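Local coordinates for protein cortical-lytic enzyme (Clostridium perfringens, PDB 5JIP) that probably acts as a muramidase (lysozyme) of glycoside hydrolase family 25, hydrolysing cortical peptidoglycan during spore germination, at residues A[40-45]-A[54-59]; A[76-81]-A[114-119]; A[82-87]-A[128-133]. One frame throughout, in Å; residues are numbered along the deposited sequence.

All three contacts lie in the glycoside hydrolase family 25 barrel. Contact 1 is the most buried: strand 38-44 receives two phenylalanines from the first turn of helix 56-66, and its chemistry is almost wholly apolar. Contact 2 joins two loops that follow strands 70-75 and 111-113, is partly buried, and adds two bridging waters to its apolar touches. Contact 3, also partly buried, with A85 and W130 enclosed, pairs the two helices into which those loops run, through an indole-to-hydroxyl bond and an arginine chain folded against L82, A85 and V86. Contacts 2 and 3 touch, P78 packing on W130 and S79 probably bonding to S84; contact 1 reaches contact 2 through S45 and K77.

Contact 1 of 3, residues A[40-45]-A[54-59]; sequences LRASGS and NKFLEF
F56 carries most of this contact, its ring laid against the backbone and CB of A42. The alpha carbon of A42 stands over one face of the ring in a CH-pi contact, 3.8 Å from the F56 ring centroid and 18° off its normal. That point lies toward the CG end of the ring; farther out A42 CB takes over, 4.0 Å from F56 CE2. With CG anti to the backbone N (chi1 173°), the F56 ring leaves its helix toward the strand and meets it flat at A42.

Apolar side-chain contacts come from L40, two residues earlier on the strand. Its branch CD1 touches F59 CB at 3.6 Å and also reaches F56 CD1 at 4.1 Å, so one methyl lies against both phenylalanines. The second branch, L40 CD2, is 4.0 Å from F59 CD2, approaching that ring obliquely. F59 itself turns away beyond CB, and one face of its ring is covered by K55 CB of its own segment; F28 meets it edge-to-face.

The arrangement is that of a TIM barrel, in which helix 56-66 covers a strand of the barrel from outside: 38-44 is paired in parallel with 15-19 and 70-75, and strand 38-44, helix 56-66 and strand 70-75 form a beta-alpha-beta crossover. A72 of strand 70-75 and V95 of helix 83-100 also touch F56, while F92 touches A42.

One backbone carbonyl enters the apolar contact: R41 O lies 3.3 Å from F56 CB, oblique to the ring. The charged side chains lie apart from it. R41 CB points away from the 54-59 segment, and its guanidinium makes salt bridges to D53 and E21. Within 54-59, K55 NZ forms a weak, long salt bridge with E58 OE1 (3.4 Å).

Contact 2 of 3, residues A[76-81]-A[114-119]; sequences AKPSKD and VETPTD
Two loops that follow neighbouring parallel strands of the TIM barrel, 70-75 and 111-113, run together here, with T116 and P78 meeting where they leave the barrel. P78 sets its CD against the carbonyl T116 O at 3.3 Å, and its CG approaches the same oxygen. T116 O, buried by this contact, has no hydrogen-bonding partner in the model. The methyl T116 CG2 packs against the other loop: it lies 3.4 Å from A76 O and 3.8 Å from P78 CD. Because OG1 of T116 is anti to the backbone N (chi1 -167°), CG2 is placed between N and the carbonyl carbon, facing A76. P117, which follows a cis peptide bond, brings its CD to 4.4 Å from P78 CD. Deeper in, A76 CB rests on V114 CG2 at 4.0 Å.

Water completes the polar side. One molecule donates to A76 O (2.7 Å) and accepts from E115 N, linking the two backbones where direct pairing has ended. A second accepts from K77 NZ at 3.0 Å and bonds to T116 OG1, so the lysine end returns to the opposite loop although its CB points away.

W130 and L127 of helix 124-142 pack on P78, F154 of helix 152-157 and L148 of strand 147-151 on V114, and D81 caps the turn that leads into helix 83-100.

Contact 3 of 3, residues A[82-87]-A[128-133]; sequences LDSAVI and VNWIDR
W130 and S84 are joined by the one hydrogen bond between these two helix segments. The indole NE1 of W130 donates to S84 OG at 2.9 Å with an N-H...O angle of 164°, and the oxygen lies at the ring edge, in the indole plane. S84 OG also bonds to D81 O and probably to S79 OG, up to three partners in all.

The flat side of the same indole provides the aromatic contact. A85 CB sits over one face as a CH-pi partner, 3.6 Å from the centroid of the five-membered ring of W130 and 13° off its normal. Set trans to its own backbone N, W130 CG carries the ring across to the facing helix, where S84 takes its edge and A85 its face.

Apolar and aliphatic packing extends on the other side of A85. Its CB touches R133 CG at 3.7 Å, and R133 CD meets V86 CG2 at 3.8 Å. Bent at its second and third torsions, the arginine chain curls round so that the guanidinium turns one face to L82, with L82 CB offset toward its rim and L82 CD1 3.8 Å from R133 NH1. The other branch, L82 CD2, fits against W130 CA at 3.6 Å.

The segment axes come within 8.4 Å at a signed crossing angle of -34°, as outer helices running side by side round the TIM barrel. The in-plane bond, the methyl over one face and the packing of P78 and A76 together probably restrict the rotation of the indole, while D83 OD1, 5.0 Å from R133 NH2, may stabilise the arginine charge at a distance.

Contact 1 of 3, residues A[40-45]-A[54-59]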
loop_
_atom_site.group_PDB
_atom_site.type_symbol
_atom_site.label_atom_id
_atom_site.label_comp_id
_atom_site.label_asym_id
_atom_site.label_seq_id
_atom_site.Cartn_x
_atom_site.Cartn_y
_atom_site.Cartn_z
ATOM N N LEU A 40 -0.439 -9.679 -25.962
ATOM C CA LEU A 40 -0.153 -9.521 -27.385
ATOM C C LEU A 40 1.224 -8.899 -27.566
ATOM O O LEU A 40 1.641 -8.048 -26.780
ATOM C CB LEU A 40 -1.161 -8.589 -28.068
ATOM C CG LEU A 40 -2.654 -8.849 -27.793
ATOM C CD1 LEU A 40 -3.492 -7.683 -28.345
ATOM C CD2 LEU A 40 -3.058 -10.188 -28.374
ATOM N N ARG A 41 1.924 -9.295 -28.618
ATOM C CA ARG A 41 3.068 -8.501 -29.042
ATOM C C ARG A 41 2.581 -7.189 -29.633
ATOM O O ARG A 41 1.770 -7.168 -30.569
ATOM C CB ARG A 41 3.929 -9.245 -30.067
ATOM C CG ARG A 41 5.188 -8.430 -30.449
ATOM C CD ARG A 41 6.214 -9.250 -31.246
ATOM N NE ARG A 41 5.782 -9.483 -32.618
ATOM C CZ ARG A 41 6.583 -9.931 -33.584
ATOM N NH1 ARG A 41 7.844 -10.233 -33.301
ATOM N NH2 ARG A 41 6.117 -10.066 -34.822
ATOM N N ALA A 42 3.095 -6.099 -29.101
ATOM C CA ALA A 42 2.876 -4.782 -29.683
ATOM C C ALA A 42 3.925 -4.476 -30.725
ATOM O O ALA A 42 3.593 -4.000 -31.815
ATOM C CB ALA A 42 2.902 -3.697 -28.616
ATOM N N SER A 43 5.192 -4.708 -30.385
ATOM C CA SER A 43 6.309 -4.225 -31.188
ATOM C C SER A 43 7.523 -5.071 -30.869
ATOM O O SER A 43 7.524 -5.885 -29.942
ATOM C CB SER A 43 6.623 -2.751 -30.916
ATOM O OG SER A 43 6.838 -2.519 -29.515
ATOM N N GLY A 44 8.571 -4.850 -31.642
ATOM C CA GLY A 44 9.799 -5.584 -31.441
ATOM C C GLY A 44 10.902 -5.027 -32.304
ATOM O O GLY A 44 10.655 -4.448 -33.361
ATOM N N SER A 45 12.125 -5.172 -31.812
ATOM C CA SER A 45 13.327 -4.718 -32.487
ATOM C C SER A 45 14.247 -5.891 -32.815
ATOM O O SER A 45 15.424 -5.677 -33.149
ATOM C CB SER A 45 14.027 -3.681 -31.601
ATOM O OG SER A 45 13.189 -2.538 -31.382
ATOM N N ASN A 54 2.156 -7.004 -36.786
ATOM C CA ASN A 54 1.184 -6.776 -37.856
ATOM C C ASN A 54 -0.249 -7.154 -37.497
ATOM O O ASN A 54 -1.159 -6.851 -38.286
ATOM C CB ASN A 54 1.613 -7.530 -39.107
ATOM C CG ASN A 54 2.832 -6.900 -39.745
ATOM O OD1 ASN A 54 2.831 -5.697 -40.028
ATOM N ND2 ASN A 54 3.887 -7.683 -39.924
ATOM N N LYS A 55 -0.477 -7.816 -36.352
ATOM C CA LYS A 55 -1.820 -8.076 -35.859
ATOM C C LYS A 55 -2.147 -7.305 -34.583
ATOM O O LYS A 55 -3.303 -7.330 -34.147
ATOM C CB LYS A 55 -2.014 -9.582 -35.597
ATOM C CG LYS A 55 -2.056 -10.454 -36.863
ATOM C CD LYS A 55 -3.364 -10.279 -37.564
ATOM C CE LYS A 55 -3.588 -11.404 -38.549
ATOM N NZ LYS A 55 -4.874 -11.215 -39.286
ATOM N N PHE A 56 -1.184 -6.578 -34.006
ATOM C CA PHE A 56 -1.428 -5.926 -32.724
ATOM C C PHE A 56 -2.666 -5.030 -32.756
ATOM O O PHE A 56 -3.555 -5.150 -31.907
ATOM C CB PHE A 56 -0.199 -5.134 -32.290
ATOM C CG PHE A 56 -0.443 -4.301 -31.071
ATOM C CD1 PHE A 56 -0.900 -4.898 -29.911
ATOM C CD2 PHE A 56 -0.240 -2.937 -31.085
ATOM C CE1 PHE A 56 -1.176 -4.156 -28.792
ATOM C CE2 PHE A 56 -0.500 -2.180 -29.970
ATOM C CZ PHE A 56 -0.972 -2.792 -28.807
ATOM N N LEU A 57 -2.735 -4.098 -33.700
ATOM C CA LEU A 57 -3.858 -3.170 -33.672
ATOM C C LEU A 57 -5.182 -3.924 -33.753
ATOM O O LEU A 57 -6.106 -3.674 -32.971
ATOM C CB LEU A 57 -3.734 -2.148 -34.804
ATOM C CG LEU A 57 -2.483 -1.285 -34.787
ATOM C CD1 LEU A 57 -2.523 -0.326 -35.953
ATOM C CD2 LEU A 57 -2.364 -0.553 -33.481
ATOM N N GLU A 58 -5.253 -4.910 -34.627
ATOM C CA GLU A 58 -6.492 -5.656 -34.793
ATOM C C GLU A 58 -6.815 -6.477 -33.559
ATOM O O GLU A 58 -7.967 -6.506 -33.101
ATOM C CB GLU A 58 -6.355 -6.559 -36.001
ATOM C CG GLU A 58 -7.422 -7.599 -36.149
ATOM C CD GLU A 58 -7.166 -8.574 -37.313
ATOM O OE1 GLU A 58 -6.324 -8.283 -38.192
ATOM O OE2 GLU A 58 -7.812 -9.643 -37.337
ATOM N N PHE A 59 -5.799 -7.153 -33.013
ATOM C CA PHE A 59 -6.002 -8.009 -31.858
ATOM C C PHE A 59 -6.401 -7.185 -30.637
ATOM O O PHE A 59 -7.262 -7.603 -29.856
ATOM C CB PHE A 59 -4.719 -8.790 -31.572
ATOM C CG PHE A 59 -4.475 -9.995 -32.465
ATOM C CD1 PHE A 59 -5.362 -10.369 -33.457
ATOM C CD2 PHE A 59 -3.327 -10.753 -32.300
ATOM C CE1 PHE A 59 -5.116 -11.495 -34.243
ATOM C CE2 PHE A 59 -3.077 -11.850 -33.095
ATOM C CZ PHE A 59 -3.995 -12.225 -34.061
#

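Contact 2 of 3, residues A[76-81]-A[114-119]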
loop_
_atom_site.group_PDB
_atom_site.type_symbol
_atom_site.label_atom_id
_atom_site.label_comp_id
_atom_site.label_asym_id
_atom_site.label_seq_id
_atom_site.Cartn_x
_atom_site.Cartn_y
_atom_site.Cartn_z
ATOM N N ALA A 76 12.685 -6.833 -26.935
ATOM C CA ALA A 76 13.824 -5.946 -26.757
ATOM C C ALA A 76 14.996 -6.334 -27.659
ATOM O O ALA A 76 15.219 -7.513 -27.954
ATOM C CB ALA A 76 14.270 -5.991 -25.312
ATOM N N LYS A 77 15.757 -5.329 -28.086
ATOM C CA LYS A 77 17.107 -5.554 -28.601
ATOM C C LYS A 77 18.102 -4.750 -27.769
ATOM O O LYS A 77 18.388 -3.579 -28.068
ATOM C CB LYS A 77 17.222 -5.205 -30.077
ATOM C CG LYS A 77 18.515 -5.801 -30.648
ATOM C CD LYS A 77 18.552 -5.875 -32.163
ATOM C CE LYS A 77 19.818 -6.634 -32.647
ATOM N NZ LYS A 77 19.791 -8.137 -32.363
ATOM N N PRO A 78 18.646 -5.337 -26.717
ATOM C CA PRO A 78 19.576 -4.595 -25.853
ATOM C C PRO A 78 20.915 -4.397 -26.542
ATOM O O PRO A 78 21.260 -5.103 -27.490
ATOM C CB PRO A 78 19.709 -5.494 -24.612
ATOM C CG PRO A 78 18.511 -6.416 -24.674
ATOM C CD PRO A 78 18.288 -6.641 -26.145
ATOM N N SER A 79 21.659 -3.400 -26.063
ATOM C CA SER A 79 22.989 -3.113 -26.583
ATOM C C SER A 79 23.787 -2.404 -25.498
ATOM O O SER A 79 23.272 -2.105 -24.411
ATOM C CB SER A 79 22.922 -2.281 -27.867
ATOM O OG SER A 79 22.752 -0.896 -27.613
ATOM N N LYS A 80 25.065 -2.143 -25.805
ATOM C CA LYS A 80 25.918 -1.372 -24.904
ATOM C C LYS A 80 25.560 0.107 -24.908
ATOM O O LYS A 80 25.976 0.841 -24.004
ATOM C CB LYS A 80 27.405 -1.524 -25.280
ATOM C CG LYS A 80 27.937 -2.942 -25.175
ATOM C CD LYS A 80 29.441 -3.032 -25.438
ATOM C CE LYS A 80 29.849 -4.479 -25.626
ATOM N NZ LYS A 80 31.314 -4.645 -25.756
ATOM N N ASP A 81 24.817 0.571 -25.905
ATOM C CA ASP A 81 24.433 1.975 -25.979
ATOM C C ASP A 81 23.089 2.157 -25.281
ATOM O O ASP A 81 22.066 1.639 -25.736
ATOM C CB ASP A 81 24.381 2.452 -27.427
ATOM C CG ASP A 81 23.905 3.876 -27.538
ATOM O OD1 ASP A 81 23.873 4.567 -26.501
ATOM O OD2 ASP A 81 23.558 4.310 -28.649
ATOM N N VAL A 114 12.656 -9.755 -22.899
ATOM C CA VAL A 114 14.106 -9.794 -23.060
ATOM C C VAL A 114 14.517 -11.250 -23.220
ATOM O O VAL A 114 14.370 -12.064 -22.295
ATOM C CB VAL A 114 14.844 -9.140 -21.882
ATOM C CG1 VAL A 114 16.360 -9.199 -22.098
ATOM C CG2 VAL A 114 14.383 -7.722 -21.706
ATOM N N GLU A 115 15.017 -11.574 -24.395
ATOM C CA GLU A 115 15.425 -12.928 -24.739
ATOM C C GLU A 115 16.745 -12.933 -25.489
ATOM O O GLU A 115 17.170 -13.995 -25.943
ATOM C CB GLU A 115 14.355 -13.623 -25.612
ATOM C CG GLU A 115 13.059 -13.892 -24.918
ATOM C CD GLU A 115 11.992 -14.351 -25.899
ATOM O OE1 GLU A 115 12.264 -15.311 -26.665
ATOM O OE2 GLU A 115 10.904 -13.739 -25.910
ATOM N N THR A 116 17.385 -11.783 -25.652
ATOM C CA THR A 116 18.580 -11.632 -26.460
ATOM C C THR A 116 19.428 -10.548 -25.808
ATOM O O THR A 116 18.884 -9.695 -25.090
ATOM C CB THR A 116 18.204 -11.289 -27.914
ATOM O OG1 THR A 116 19.342 -11.438 -28.771
ATOM C CG2 THR A 116 17.673 -9.893 -28.031
ATOM N N PRO A 117 20.759 -10.568 -25.991
ATOM C CA PRO A 117 21.578 -11.565 -26.692
ATOM C C PRO A 117 21.930 -12.726 -25.796
ATOM O O PRO A 117 21.951 -12.576 -24.568
ATOM C CB PRO A 117 22.830 -10.775 -27.077
ATOM C CG PRO A 117 23.005 -9.825 -25.919
ATOM C CD PRO A 117 21.589 -9.460 -25.467
ATOM N N THR A 118 22.189 -13.883 -26.401
ATOM C CA THR A 118 22.630 -15.071 -25.685
ATOM C C THR A 118 24.060 -15.439 -26.023
ATOM O O THR A 118 24.497 -16.545 -25.709
ATOM C CB THR A 118 21.728 -16.263 -25.998
ATOM O OG1 THR A 118 21.718 -16.484 -27.415
ATOM C CG2 THR A 118 20.311 -16.016 -25.491
ATOM N N ASP A 119 24.764 -14.581 -26.719
ATOM C CA ASP A 119 26.184 -14.796 -26.892
ATOM C C ASP A 119 26.853 -14.093 -25.713
ATOM O O ASP A 119 26.209 -13.805 -24.696
ATOM C CB ASP A 119 26.610 -14.336 -28.287
ATOM C CG ASP A 119 26.264 -12.905 -28.571
ATOM O OD1 ASP A 119 25.853 -12.186 -27.646
ATOM O OD2 ASP A 119 26.426 -12.489 -29.734
HETATM O O HOH W 1 14.625 -9.541 -26.328
HETATM O O HOH W 2 20.754 -9.148 -29.738
#

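Contact 3 of 3, residues A[82-87]-A[128-133]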
loop_
_atom_site.group_PDB
_atom_site.type_symbol
_atom_site.label_atom_id
_atom_site.label_comp_id
_atom_site.label_asym_id
_atom_site.label_seq_id
_atom_site.Cartn_x
_atom_site.Cartn_y
_atom_site.Cartn_z
ATOM N N LEU A 82 23.089 2.904 -24.176
ATOM C CA LEU A 82 21.866 3.038 -23.395
ATOM C C LEU A 82 20.840 3.949 -24.066
ATOM O O LEU A 82 19.654 3.864 -23.737
ATOM C CB LEU A 82 22.203 3.537 -21.985
ATOM C CG LEU A 82 23.006 2.577 -21.105
ATOM C CD1 LEU A 82 23.314 3.271 -19.788
ATOM C CD2 LEU A 82 22.270 1.253 -20.847
ATOM N N ASP A 83 21.252 4.788 -25.025
ATOM C CA ASP A 83 20.282 5.585 -25.768
ATOM C C ASP A 83 19.267 4.702 -26.471
ATOM O O ASP A 83 18.144 5.143 -26.713
ATOM C CB ASP A 83 20.954 6.475 -26.823
ATOM C CG ASP A 83 21.805 7.558 -26.218
ATOM O OD1 ASP A 83 21.575 7.885 -25.035
ATOM O OD2 ASP A 83 22.691 8.082 -26.927
ATOM N N SER A 84 19.655 3.483 -26.861
ATOM C CA SER A 84 18.707 2.612 -27.555
ATOM C C SER A 84 17.618 2.102 -26.620
ATOM O O SER A 84 16.528 1.732 -27.091
ATOM C CB SER A 84 19.426 1.419 -28.205
ATOM O OG SER A 84 19.994 0.558 -27.247
ATOM N N ALA A 85 17.873 2.099 -25.308
ATOM C CA ALA A 85 16.814 1.734 -24.368
ATOM C C ALA A 85 15.758 2.824 -24.297
ATOM O O ALA A 85 14.553 2.529 -24.232
ATOM C CB ALA A 85 17.397 1.451 -22.990
ATOM N N VAL A 86 16.190 4.087 -24.328
ATOM C CA VAL A 86 15.249 5.201 -24.357
ATOM C C VAL A 86 14.469 5.195 -25.662
ATOM O O VAL A 86 13.254 5.401 -25.676
ATOM C CB VAL A 86 16.003 6.531 -24.158
ATOM C CG1 VAL A 86 15.073 7.714 -24.279
ATOM C CG2 VAL A 86 16.698 6.545 -22.823
ATOM N N ILE A 87 15.155 4.977 -26.787
ATOM C CA ILE A 87 14.468 4.954 -28.078
ATOM C C ILE A 87 13.416 3.859 -28.114
ATOM O O ILE A 87 12.286 4.077 -28.570
ATOM C CB ILE A 87 15.479 4.783 -29.221
ATOM C CG1 ILE A 87 16.290 6.068 -29.365
ATOM C CG2 ILE A 87 14.773 4.381 -30.530
ATOM C CD1 ILE A 87 17.544 5.871 -30.175
ATOM N N VAL A 128 21.649 -5.543 -17.679
ATOM C CA VAL A 128 20.733 -5.045 -16.663
ATOM C C VAL A 128 20.621 -3.525 -16.742
ATOM O O VAL A 128 19.529 -2.981 -16.603
ATOM C CB VAL A 128 21.165 -5.534 -15.262
ATOM C CG1 VAL A 128 20.372 -4.843 -14.166
ATOM C CG2 VAL A 128 21.013 -7.069 -15.105
ATOM N N ASN A 129 21.743 -2.804 -16.922
ATOM C CA ASN A 129 21.664 -1.362 -17.105
ATOM C C ASN A 129 20.731 -0.987 -18.260
ATOM O O ASN A 129 20.002 0.010 -18.183
ATOM C CB ASN A 129 23.051 -0.780 -17.353
ATOM C CG ASN A 129 23.849 -0.624 -16.082
ATOM O OD1 ASN A 129 23.356 -0.887 -14.975
ATOM N ND2 ASN A 129 25.085 -0.182 -16.230
ATOM N N TRP A 130 20.767 -1.750 -19.352
ATOM C CA TRP A 130 19.898 -1.449 -20.490
ATOM C C TRP A 130 18.428 -1.639 -20.128
ATOM O O TRP A 130 17.596 -0.772 -20.394
ATOM C CB TRP A 130 20.288 -2.321 -21.684
ATOM C CG TRP A 130 19.602 -1.926 -22.929
ATOM C CD1 TRP A 130 20.086 -1.110 -23.922
ATOM C CD2 TRP A 130 18.284 -2.309 -23.336
ATOM N NE1 TRP A 130 19.144 -0.963 -24.908
ATOM C CE2 TRP A 130 18.030 -1.691 -24.573
ATOM C CE3 TRP A 130 17.286 -3.119 -22.768
ATOM C CZ2 TRP A 130 16.819 -1.875 -25.271
ATOM C CZ3 TRP A 130 16.099 -3.286 -23.449
ATOM C CH2 TRP A 130 15.877 -2.671 -24.695
ATOM N N ILE A 131 18.098 -2.762 -19.483
ATOM C CA ILE A 131 16.729 -2.998 -19.036
ATOM C C ILE A 131 16.282 -1.905 -18.074
ATOM O O ILE A 131 15.183 -1.357 -18.187
ATOM C CB ILE A 131 16.631 -4.381 -18.385
ATOM C CG1 ILE A 131 16.966 -5.446 -19.412
ATOM C CG2 ILE A 131 15.250 -4.568 -17.721
ATOM C CD1 ILE A 131 17.102 -6.815 -18.796
ATOM N N ASP A 132 17.135 -1.590 -17.102
ATOM C CA ASP A 132 16.821 -0.605 -16.078
ATOM C C ASP A 132 16.572 0.768 -16.694
ATOM O O ASP A 132 15.704 1.517 -16.239
ATOM C CB ASP A 132 17.994 -0.577 -15.092
ATOM C CG ASP A 132 17.622 -0.049 -13.720
ATOM O OD1 ASP A 132 16.430 -0.055 -13.348
ATOM O OD2 ASP A 132 18.556 0.364 -13.009
ATOM N N ARG A 133 17.334 1.125 -17.734
ATOM C CA ARG A 133 17.115 2.399 -18.394
ATOM C C ARG A 133 15.787 2.404 -19.131
ATOM O O ARG A 133 15.056 3.403 -19.111
ATOM C CB ARG A 133 18.267 2.685 -19.370
ATOM C CG ARG A 133 18.033 3.895 -20.280
ATOM C CD ARG A 133 17.957 5.212 -19.504
ATOM N NE ARG A 133 19.180 5.438 -18.735
ATOM C CZ ARG A 133 20.246 6.099 -19.184
ATOM N NH1 ARG A 133 21.312 6.247 -18.400
ATOM N NH2 ARG A 133 20.258 6.618 -20.408
#